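Local coordinates for soluble epoxide hydrolase (Bacillus megaterium, PDB 4INZ), which is an enzyme of the alpha/beta hydrolase superfamily, built on a mixed beta-sheet with helices against both faces, at residues Asp59-Asp64 against Asn296-Phe301; Ser51-His56 against Pro286-Pro291; Pro142-Arg147 against Asp265-Tyr270. The protein carries 1 engineered substitution. All blocks are in the same frame, centred on the assembly; numbering follows the deposited sequence.

Interaction 1. Residues Asp59-Asp64 against Asn296-Phe301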
loop_
_atom_site.group_PDB
_atom_site.type_symbol
_atom_site.label_atom_id
_atom_site.label_comp_id
_atom_site.label_asym_id
_atom_site.label_seq_id
_atom_site.Cartn_x
_atom_site.Cartn_y
_atom_site.Cartn_z
ATOM N N ASP A 59 14.097 2.359 -10.004
ATOM C CA ASP A 59 15.442 2.470 -10.573
ATOM C C ASP A 59 16.144 1.119 -10.677
ATOM O O ASP A 59 16.855 0.843 -11.652
ATOM C CB ASP A 59 16.296 3.454 -9.770
ATOM C CG ASP A 59 15.843 4.895 -9.941
ATOM O OD1 ASP A 59 15.108 5.186 -10.915
ATOM O OD2 ASP A 59 16.226 5.738 -9.104
ATOM N N GLU A 60 15.938 0.270 -9.678
ATOM C CA GLU A 60 16.671 -0.989 -9.615
ATOM C C GLU A 60 16.112 -2.043 -10.562
ATOM O O GLU A 60 16.865 -2.783 -11.193
ATOM C CB GLU A 60 16.690 -1.535 -8.181
ATOM C CG GLU A 60 17.272 -2.938 -8.072
ATOM C CD GLU A 60 18.784 -2.995 -8.307
ATOM O OE1 GLU A 60 19.446 -1.936 -8.327
ATOM O OE2 GLU A 60 19.313 -4.115 -8.469
ATOM N N PHE A 61 14.790 -2.119 -10.658
ATOM C CA PHE A 61 14.160 -3.216 -11.398
ATOM C C PHE A 61 13.749 -2.880 -12.826
ATOM O O PHE A 61 13.282 -3.754 -13.557
ATOM C CB PHE A 61 12.991 -3.793 -10.595
ATOM C CG PHE A 61 13.436 -4.477 -9.341
ATOM C CD1 PHE A 61 13.834 -5.807 -9.368
ATOM C CD2 PHE A 61 13.512 -3.778 -8.142
ATOM C CE1 PHE A 61 14.278 -6.433 -8.215
ATOM C CE2 PHE A 61 13.960 -4.397 -6.988
ATOM C CZ PHE A 61 14.341 -5.725 -7.025
ATOM N N SER A 62 13.955 -1.630 -13.233
ATOM C CA SER A 62 13.556 -1.204 -14.580
ATOM C C SER A 62 14.464 -1.699 -15.714
ATOM O O SER A 62 14.138 -1.529 -16.890
ATOM C CB SER A 62 13.403 0.319 -14.645
ATOM O OG SER A 62 14.604 0.973 -14.276
ATOM N N ASN A 63 15.594 -2.310 -15.378
ATOM C CA ASN A 63 16.447 -2.894 -16.410
ATOM C C ASN A 63 15.991 -4.296 -16.787
ATOM O O ASN A 63 16.405 -4.834 -17.814
ATOM C CB ASN A 63 17.913 -2.925 -15.966
ATOM C CG ASN A 63 18.445 -1.552 -15.615
ATOM O OD1 ASN A 63 18.899 -1.321 -14.494
ATOM N ND2 ASN A 63 18.389 -0.629 -16.571
ATOM N N ASP A 64 15.135 -4.883 -15.957
ATOM C CA ASP A 64 14.688 -6.255 -16.175
ATOM C C ASP A 64 13.171 -6.396 -16.220
ATOM O O ASP A 64 12.649 -7.423 -16.667
ATOM C CB ASP A 64 15.271 -7.174 -15.095
ATOM C CG ASP A 64 16.779 -7.299 -15.194
ATOM O OD1 ASP A 64 17.243 -8.106 -16.020
ATOM O OD2 ASP A 64 17.500 -6.589 -14.457
ATOM N N ASN A 296 17.760 -6.332 -2.498
ATOM C CA ASN A 296 18.446 -7.616 -2.570
ATOM C C ASN A 296 17.526 -8.776 -2.197
ATOM O O ASN A 296 17.638 -9.868 -2.754
ATOM C CB ASN A 296 19.716 -7.613 -1.721
ATOM C CG ASN A 296 20.846 -6.850 -2.385
ATOM O OD1 ASN A 296 20.839 -6.650 -3.601
ATOM N ND2 ASN A 296 21.819 -6.411 -1.590
ATOM N N VAL A 297 16.614 -8.527 -1.261
ATOM C CA VAL A 297 15.628 -9.535 -0.876
ATOM C C VAL A 297 14.622 -9.758 -2.010
ATOM O O VAL A 297 14.241 -10.898 -2.304
ATOM C CB VAL A 297 14.891 -9.151 0.430
ATOM C CG1 VAL A 297 13.734 -10.119 0.703
ATOM C CG2 VAL A 297 15.878 -9.153 1.607
ATOM N N MET A 298 14.210 -8.672 -2.659
ATOM C CA MET A 298 13.304 -8.792 -3.795
ATOM C C MET A 298 13.937 -9.637 -4.891
ATOM O O MET A 298 13.302 -10.548 -5.411
ATOM C CB MET A 298 12.885 -7.418 -4.327
ATOM C CG MET A 298 12.003 -6.651 -3.353
ATOM S SD MET A 298 11.628 -4.970 -3.907
ATOM C CE MET A 298 10.724 -5.299 -5.425
ATOM N N TRP A 299 15.192 -9.346 -5.233
ATOM C CA TRP A 299 15.901 -10.151 -6.231
ATOM C C TRP A 299 15.957 -11.613 -5.808
ATOM O O TRP A 299 15.715 -12.523 -6.610
ATOM C CB TRP A 299 17.328 -9.642 -6.444
ATOM C CG TRP A 299 17.426 -8.521 -7.431
ATOM C CD1 TRP A 299 17.953 -7.278 -7.217
ATOM C CD2 TRP A 299 16.984 -8.541 -8.791
ATOM N NE1 TRP A 299 17.869 -6.524 -8.362
ATOM C CE2 TRP A 299 17.276 -7.274 -9.343
ATOM C CE3 TRP A 299 16.365 -9.502 -9.596
ATOM C CZ2 TRP A 299 16.972 -6.947 -10.669
ATOM C CZ3 TRP A 299 16.066 -9.174 -10.918
ATOM C CH2 TRP A 299 16.371 -7.909 -11.436
ATOM N N ASN A 300 16.289 -11.837 -4.545
ATOM C CA ASN A 300 16.403 -13.199 -4.046
ATOM C C ASN A 300 15.102 -13.971 -4.273
ATOM O O ASN A 300 15.102 -15.111 -4.752
ATOM C CB ASN A 300 16.773 -13.193 -2.567
ATOM C CG ASN A 300 17.100 -14.571 -2.053
ATOM O OD1 ASN A 300 18.165 -15.127 -2.357
ATOM N ND2 ASN A 300 16.189 -15.137 -1.268
ATOM N N PHE A 301 13.995 -13.328 -3.931
ATOM C CA PHE A 301 12.663 -13.887 -4.121
ATOM C C PHE A 301 12.331 -14.130 -5.594
ATOM O O PHE A 301 11.872 -15.215 -5.973
ATOM C CB PHE A 301 11.632 -12.935 -3.502
ATOM C CG PHE A 301 10.212 -13.291 -3.817
ATOM C CD1 PHE A 301 9.656 -14.475 -3.350
ATOM C CD2 PHE A 301 9.422 -12.432 -4.560
ATOM C CE1 PHE A 301 8.341 -14.795 -3.631
ATOM C CE2 PHE A 301 8.097 -12.750 -4.851
ATOM C CZ PHE A 301 7.561 -13.927 -4.384
#
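A small aromatic pair, flanked by a methionine, between two helices lying on the same face of the central sheet of the alpha/beta hydrolase fold is formed by F61 of helix 55-61 and W299 of helix 291-303, with M298 beside them. The evidence for aromatic contact is positional: F61 CE1 stands over the centre of the W299 indole and comes 3.3 Å from W299 CE2. The F61 ring and the five-membered ring of W299 are inclined by 36°, too tilted for a parallel stack and too flat for a T-shaped one, so the pair is best described as oblique. With CG anti to its carbonyl carbon (chi1 -67°), F61 turns its ring from the helix flank toward the indole, and the two side chains run antiparallel past one another. F61 CZ meets M298 CB at 3.5 Å, obliquely to the ring. M298 SD lies 4.8 Å from the F61 ring centroid, well off the ring normal, which makes this an oblique Met-aromatic contact.

Two acids meet the outer parts of the indole. E60 OE2 accepts the indole N-H with a distance of 2.8 Å to W299 NE1, at a fairly straight N-H...O angle of 160°. The acceptor is near the indole plane and uses the anti lone pair of E60 OE2, while the carboxylate stands almost upright to the ring. This bond satisfies the indole nitrogen and limits rotation of the ring. At the six-membered end, D64 OD2 approaches W299 CH2 at 3.5 Å, a contact without a hydrogen bond. Inward, M298 touches I251 and I135, and F61 touches T67. Such side-by-side helices, with the C-terminal one packed on the parallel strands, are characteristic of the alpha/beta hydrolase fold.

Interaction 2. Residues Ser51-His56 against Pro286-Pro291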
loop_
_atom_site.group_PDB
_atom_site.type_symbol
_atom_site.label_atom_id
_atom_site.label_comp_id
_atom_site.label_asym_id
_atom_site.label_seq_id
_atom_site.Cartn_x
_atom_site.Cartn_y
_atom_site.Cartn_z
ATOM N N SER A 51 3.213 7.350 -5.731
ATOM C CA SER A 51 4.115 6.555 -6.560
ATOM C C SER A 51 5.595 6.755 -6.226
ATOM O O SER A 51 6.399 5.820 -6.336
ATOM C CB SER A 51 3.853 6.841 -8.042
ATOM O OG SER A 51 3.895 8.241 -8.287
ATOM N N HIS A 52 5.954 7.966 -5.812
ATOM C CA HIS A 52 7.357 8.310 -5.566
ATOM C C HIS A 52 8.000 7.444 -4.475
ATOM O O HIS A 52 9.222 7.307 -4.433
ATOM C CB HIS A 52 7.458 9.796 -5.193
ATOM C CG HIS A 52 8.857 10.321 -5.098
ATOM N ND1 HIS A 52 9.674 10.475 -6.199
ATOM C CD2 HIS A 52 9.570 10.768 -4.036
ATOM C CE1 HIS A 52 10.837 10.978 -5.816
ATOM N NE2 HIS A 52 10.800 11.169 -4.510
ATOM N N ILE A 53 7.197 6.856 -3.591
ATOM C CA ILE A 53 7.791 6.073 -2.503
ATOM C C ILE A 53 8.587 4.885 -3.055
ATOM O O ILE A 53 9.490 4.361 -2.392
ATOM C CB ILE A 53 6.752 5.603 -1.456
ATOM C CG1 ILE A 53 7.464 5.095 -0.196
ATOM C CG2 ILE A 53 5.823 4.518 -2.036
ATOM C CD1 ILE A 53 6.537 4.941 0.984
ATOM N N TRP A 54 8.272 4.489 -4.286
ATOM C CA TRP A 54 8.883 3.314 -4.900
ATOM C C TRP A 54 10.110 3.630 -5.750
ATOM O O TRP A 54 10.651 2.747 -6.427
ATOM C CB TRP A 54 7.854 2.592 -5.769
ATOM C CG TRP A 54 6.669 2.111 -5.015
ATOM C CD1 TRP A 54 5.387 2.592 -5.094
ATOM C CD2 TRP A 54 6.645 1.048 -4.061
ATOM N NE1 TRP A 54 4.564 1.879 -4.250
ATOM C CE2 TRP A 54 5.311 0.926 -3.607
ATOM C CE3 TRP A 54 7.618 0.178 -3.556
ATOM C CZ2 TRP A 54 4.928 -0.028 -2.661
ATOM C CZ3 TRP A 54 7.233 -0.779 -2.619
ATOM C CH2 TRP A 54 5.898 -0.872 -2.182
ATOM N N ARG A 55 10.552 4.883 -5.708
ATOM C CA ARG A 55 11.619 5.352 -6.595
ATOM C C ARG A 55 12.851 4.434 -6.665
ATOM O O ARG A 55 13.429 4.244 -7.742
ATOM C CB ARG A 55 12.039 6.773 -6.201
ATOM C CG ARG A 55 12.571 6.894 -4.773
ATOM C CD ARG A 55 12.475 8.339 -4.281
ATOM N NE ARG A 55 12.997 8.498 -2.928
ATOM C CZ ARG A 55 12.310 8.205 -1.830
ATOM N NH1 ARG A 55 11.067 7.735 -1.928
ATOM N NH2 ARG A 55 12.867 8.374 -0.634
ATOM N N HIS A 56 13.270 3.883 -5.527
ATOM C CA HIS A 56 14.481 3.065 -5.507
ATOM C C HIS A 56 14.278 1.705 -6.164
ATOM O O HIS A 56 15.219 1.126 -6.720
ATOM C CB HIS A 56 14.998 2.887 -4.082
ATOM C CG HIS A 56 15.368 4.173 -3.411
ATOM N ND1 HIS A 56 16.424 4.953 -3.830
ATOM C CD2 HIS A 56 14.825 4.811 -2.348
ATOM C CE1 HIS A 56 16.513 6.022 -3.055
ATOM N NE2 HIS A 56 15.561 5.954 -2.140
ATOM N N PRO A 286 9.991 0.152 4.676
ATOM C CA PRO A 286 11.330 -0.366 4.376
ATOM C C PRO A 286 11.786 -0.016 2.967
ATOM O O PRO A 286 12.975 0.173 2.749
ATOM C CB PRO A 286 11.149 -1.882 4.482
ATOM C CG PRO A 286 9.991 -2.065 5.417
ATOM C CD PRO A 286 9.065 -0.906 5.114
ATOM N N GLN A 287 10.859 0.061 2.021
ATOM C CA GLN A 287 11.257 0.199 0.630
ATOM C C GLN A 287 12.111 1.442 0.368
ATOM O O GLN A 287 12.997 1.404 -0.487
ATOM C CB GLN A 287 10.055 0.103 -0.326
ATOM C CG GLN A 287 9.066 1.264 -0.276
ATOM C CD GLN A 287 7.963 1.059 0.744
ATOM O OE1 GLN A 287 8.207 0.560 1.844
ATOM N NE2 GLN A 287 6.732 1.437 0.378
ATOM N N HIS A 288 11.855 2.541 1.084
ATOM C CA HIS A 288 12.733 3.710 0.942
ATOM C C HIS A 288 13.580 4.044 2.169
ATOM O O HIS A 288 14.475 4.880 2.083
ATOM C CB HIS A 288 12.039 4.956 0.338
ATOM C CG HIS A 288 11.042 5.625 1.233
ATOM N ND1 HIS A 288 10.507 6.864 0.937
ATOM C CD2 HIS A 288 10.461 5.233 2.391
ATOM C CE1 HIS A 288 9.644 7.206 1.875
ATOM N NE2 HIS A 288 9.597 6.233 2.771
ATOM N N GLU A 289 13.334 3.360 3.288
ATOM C CA GLU A 289 14.216 3.476 4.453
ATOM C C GLU A 289 15.520 2.702 4.273
ATOM O O GLU A 289 16.599 3.192 4.638
ATOM C CB GLU A 289 13.516 2.971 5.716
ATOM C CG GLU A 289 12.348 3.814 6.159
ATOM C CD GLU A 289 11.691 3.278 7.419
ATOM O OE1 GLU A 289 12.431 2.888 8.358
ATOM O OE2 GLU A 289 10.435 3.253 7.467
ATOM N N LYS A 290 15.412 1.492 3.721
ATOM C CA LYS A 290 16.553 0.593 3.541
ATOM C C LYS A 290 16.494 -0.029 2.146
ATOM O O LYS A 290 16.326 -1.243 2.000
ATOM C CB LYS A 290 16.520 -0.521 4.593
ATOM C CG LYS A 290 16.623 -0.030 6.032
ATOM C CD LYS A 290 17.970 0.621 6.315
ATOM C CE LYS A 290 18.115 0.963 7.803
ATOM N NZ LYS A 290 19.504 1.384 8.198
ATOM N N PRO A 291 16.630 0.800 1.112
ATOM C CA PRO A 291 16.362 0.305 -0.245
ATOM C C PRO A 291 17.316 -0.802 -0.698
ATOM O O PRO A 291 16.891 -1.707 -1.420
ATOM C CB PRO A 291 16.529 1.559 -1.115
ATOM C CG PRO A 291 17.398 2.470 -0.302
ATOM C CD PRO A 291 16.981 2.230 1.121
HETATM O O HOH W 1 15.574 6.762 0.535
#
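H288 holds its CG between backbone N and carbonyl carbon (chi1 71°), and R55 does likewise before its chain runs extended from CG to NE, an arrangement that brings guanidinium and imidazole together. Both terminal nitrogens of R55 donate to one atom: NH1 lies 3.0 Å and NH2 3.2 Å from H288 ND1. The imidazole meets the guanidinium edge, with the two planes 80° apart. R55 NH1 also donates to H52 O at 3.1 Å, entering above the carbonyl plane, which further fixes the arginine. One face of the same imidazole receives a CH-pi contact from I53 CG1, only 8° off the ring normal and 3.6 Å from the H288 centroid. These groups join the 3-10 turn 51-54 and the start of helix 55-61 to the short helix 286-289 that follows the last strand of the alpha/beta hydrolase sheet. Toward the sheet, Q287 NE2 lies over one face of W54, 3.5 Å from W54 CH2, and W54 also meets F43 and F137. P291 CG covers a face of H56, a second CH-pi contact with CG 4.1 Å from the H56 centroid. Water 1 bridges H56 NE2 and H288 O, donating to the carbonyl.

Interaction 3. Residues Pro142-Arg147 against Asp265-Tyr270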
loop_
_atom_site.group_PDB
_atom_site.type_symbol
_atom_site.label_atom_id
_atom_site.label_comp_id
_atom_site.label_asym_id
_atom_site.label_seq_id
_atom_site.Cartn_x
_atom_site.Cartn_y
_atom_site.Cartn_z
ATOM N N PRO A 142 -5.328 -9.833 4.900
ATOM C CA PRO A 142 -6.779 -9.833 5.137
ATOM C C PRO A 142 -7.220 -10.598 6.384
ATOM O O PRO A 142 -8.144 -10.159 7.071
ATOM C CB PRO A 142 -7.328 -10.497 3.875
ATOM C CG PRO A 142 -6.351 -10.091 2.815
ATOM C CD PRO A 142 -5.001 -10.130 3.497
ATOM N N TYR A 143 -6.574 -11.719 6.681
ATOM C CA TYR A 143 -7.047 -12.570 7.774
ATOM C C TYR A 143 -6.319 -12.327 9.089
ATOM O O TYR A 143 -6.958 -12.182 10.133
ATOM C CB TYR A 143 -6.992 -14.052 7.386
ATOM C CG TYR A 143 -8.019 -14.438 6.344
ATOM C CD1 TYR A 143 -7.720 -14.368 4.989
ATOM C CD2 TYR A 143 -9.296 -14.854 6.717
ATOM C CE1 TYR A 143 -8.656 -14.709 4.031
ATOM C CE2 TYR A 143 -10.238 -15.202 5.767
ATOM C CZ TYR A 143 -9.915 -15.127 4.426
ATOM O OH TYR A 143 -10.850 -15.474 3.477
ATOM N N THR A 144 -4.990 -12.284 9.055
ATOM C CA THR A 144 -4.251 -12.081 10.293
ATOM C C THR A 144 -4.529 -10.711 10.901
ATOM O O THR A 144 -4.491 -10.556 12.120
ATOM C CB THR A 144 -2.725 -12.310 10.138
ATOM O OG1 THR A 144 -2.162 -11.321 9.262
ATOM C CG2 THR A 144 -2.437 -13.715 9.603
ATOM N N PHE A 145 -4.816 -9.713 10.064
ATOM C CA PHE A 145 -5.073 -8.379 10.599
ATOM C C PHE A 145 -6.321 -8.343 11.471
ATOM O O PHE A 145 -6.329 -7.719 12.534
ATOM C CB PHE A 145 -5.191 -7.326 9.497
ATOM C CG PHE A 145 -5.364 -5.935 10.028
ATOM C CD1 PHE A 145 -4.370 -5.349 10.801
ATOM C CD2 PHE A 145 -6.515 -5.208 9.763
ATOM C CE1 PHE A 145 -4.517 -4.066 11.293
ATOM C CE2 PHE A 145 -6.665 -3.923 10.255
ATOM C CZ PHE A 145 -5.668 -3.356 11.024
ATOM N N MET A 146 -7.384 -8.995 11.017
ATOM C CA MET A 146 -8.602 -9.072 11.818
ATOM C C MET A 146 -8.338 -9.838 13.115
ATOM O O MET A 146 -8.835 -9.471 14.176
ATOM C CB MET A 146 -9.731 -9.724 11.025
ATOM C CG MET A 146 -10.135 -8.929 9.800
ATOM S SD MET A 146 -10.743 -7.265 10.177
ATOM C CE MET A 146 -12.338 -7.643 10.928
ATOM N N ARG A 147 -7.539 -10.896 13.025
ATOM C CA ARG A 147 -7.166 -11.649 14.214
ATOM C C ARG A 147 -6.495 -10.744 15.254
ATOM O O ARG A 147 -6.801 -10.810 16.443
ATOM C CB ARG A 147 -6.236 -12.800 13.838
ATOM C CG ARG A 147 -5.886 -13.741 14.982
ATOM C CD ARG A 147 -4.746 -14.654 14.575
ATOM N NE ARG A 147 -3.552 -13.886 14.240
ATOM C CZ ARG A 147 -2.539 -14.345 13.510
ATOM N NH1 ARG A 147 -2.575 -15.578 13.020
ATOM N NH2 ARG A 147 -1.493 -13.563 13.260
ATOM N N ASP A 265 2.441 -13.722 12.442
ATOM C CA ASP A 265 2.294 -15.017 13.100
ATOM C C ASP A 265 1.331 -15.922 12.335
ATOM O O ASP A 265 0.180 -15.550 12.080
ATOM C CB ASP A 265 1.795 -14.849 14.539
ATOM C CG ASP A 265 2.800 -14.144 15.437
ATOM O OD1 ASP A 265 3.978 -14.018 15.044
ATOM O OD2 ASP A 265 2.407 -13.727 16.549
ATOM N N GLY A 266 1.804 -17.110 11.971
ATOM C CA GLY A 266 0.968 -18.112 11.338
ATOM C C GLY A 266 0.424 -17.706 9.980
ATOM O O GLY A 266 -0.556 -18.276 9.499
ATOM N N ILE A 267 1.054 -16.718 9.356
ATOM C CA ILE A 267 0.595 -16.256 8.053
ATOM C C ILE A 267 0.688 -17.383 7.016
ATOM O O ILE A 267 -0.092 -17.421 6.063
ATOM C CB ILE A 267 1.350 -14.979 7.599
ATOM C CG1 ILE A 267 0.658 -14.334 6.397
ATOM C CG2 ILE A 267 2.816 -15.277 7.314
ATOM C CD1 ILE A 267 1.086 -12.907 6.174
ATOM N N GLU A 268 1.609 -18.321 7.227
ATOM C CA GLU A 268 1.787 -19.429 6.292
ATOM C C GLU A 268 0.572 -20.358 6.214
ATOM O O GLU A 268 0.438 -21.121 5.260
ATOM C CB GLU A 268 3.048 -20.243 6.615
ATOM C CG GLU A 268 2.980 -21.049 7.900
ATOM C CD GLU A 268 3.444 -20.266 9.117
ATOM O OE1 GLU A 268 3.602 -19.030 9.015
ATOM O OE2 GLU A 268 3.656 -20.892 10.177
ATOM N N GLU A 269 -0.300 -20.304 7.216
ATOM C CA GLU A 269 -1.543 -21.068 7.170
ATOM C C GLU A 269 -2.447 -20.528 6.062
ATOM O O GLU A 269 -3.216 -21.277 5.450
ATOM C CB GLU A 269 -2.279 -21.006 8.513
ATOM C CG GLU A 269 -3.598 -21.786 8.518
ATOM C CD GLU A 269 -4.614 -21.263 9.531
ATOM O OE1 GLU A 269 -5.826 -21.259 9.208
ATOM O OE2 GLU A 269 -4.211 -20.865 10.647
ATOM N N TYR A 270 -2.354 -19.223 5.816
ATOM C CA TYR A 270 -3.179 -18.563 4.806
ATOM C C TYR A 270 -2.460 -18.449 3.480
ATOM O O TYR A 270 -3.092 -18.313 2.434
ATOM C CB TYR A 270 -3.577 -17.163 5.271
ATOM C CG TYR A 270 -4.415 -17.169 6.518
ATOM C CD1 TYR A 270 -5.779 -17.434 6.460
ATOM C CD2 TYR A 270 -3.845 -16.914 7.758
ATOM C CE1 TYR A 270 -6.549 -17.449 7.606
ATOM C CE2 TYR A 270 -4.609 -16.924 8.907
ATOM C CZ TYR A 270 -5.959 -17.190 8.826
ATOM O OH TYR A 270 -6.720 -17.201 9.971
HETATM O O HOH W 2 -4.606 -17.656 12.687
#
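Y143 and Y270 set their rings nearly parallel, 9° apart, yet so far slid that they barely overlap, with centroids 5.0 Å from each other. One face of Y270 is covered by the methylene of its partner: Y143 CB lies 3.6 Å from the Y270 centroid, close to the ring normal, a CH-pi contact. CG placed beside the backbone N (chi1 -70°) carries the Y143 ring off past the Y270 rim, and its hydroxyl bonds to E241 O. T144 CG2 reaches Y270 obliquely, 3.9 Å from CE2, while T144 OG1 bonds to N263 O.

R147 addresses the backbone instead. Its guanidinium grips D265 O end-on, with NH1 and NH2 each 2.9 Å from that oxygen. The acceptor is near the guanidinium plane, whereas NH1 stands above the carbonyl plane, 36° out of it. T144 CB packs over one face of the guanidinium, so the cation lies against its own helix as it bonds across. Water 2 accepts from R147 NH1 and bonds weakly to Y270 OH.

Helix 142-151 is thus tied to the loop between strands 248-253 and 274-279: I267 touches I274 of the latter strand, and Y270 reaches Y125 of helix 115-126.

Interactions 1 and 2 share helix 55-61 and place two successive C-terminal helices, 286-289 and 291-303, beside it, with centres 12 Å apart. Interaction 3 is separate, at least 25 Å away by centres, and joins helix 142-151 to a loop. Interaction 2 is nearest the centre of the chain, and its direct polar bonds across the contact link side chain to side chain among residues of which four of seven are buried. Interaction 1, farthest out, combines buried F61 and M298 with a partly exposed indole and carboxylates nearer solvent. In interaction 3 buried Y143 and T144 pack inside while an arginine grips a backbone oxygen toward the surface. Along the chain interactions 1 and 2 interleave, and interaction 3 is nested within both.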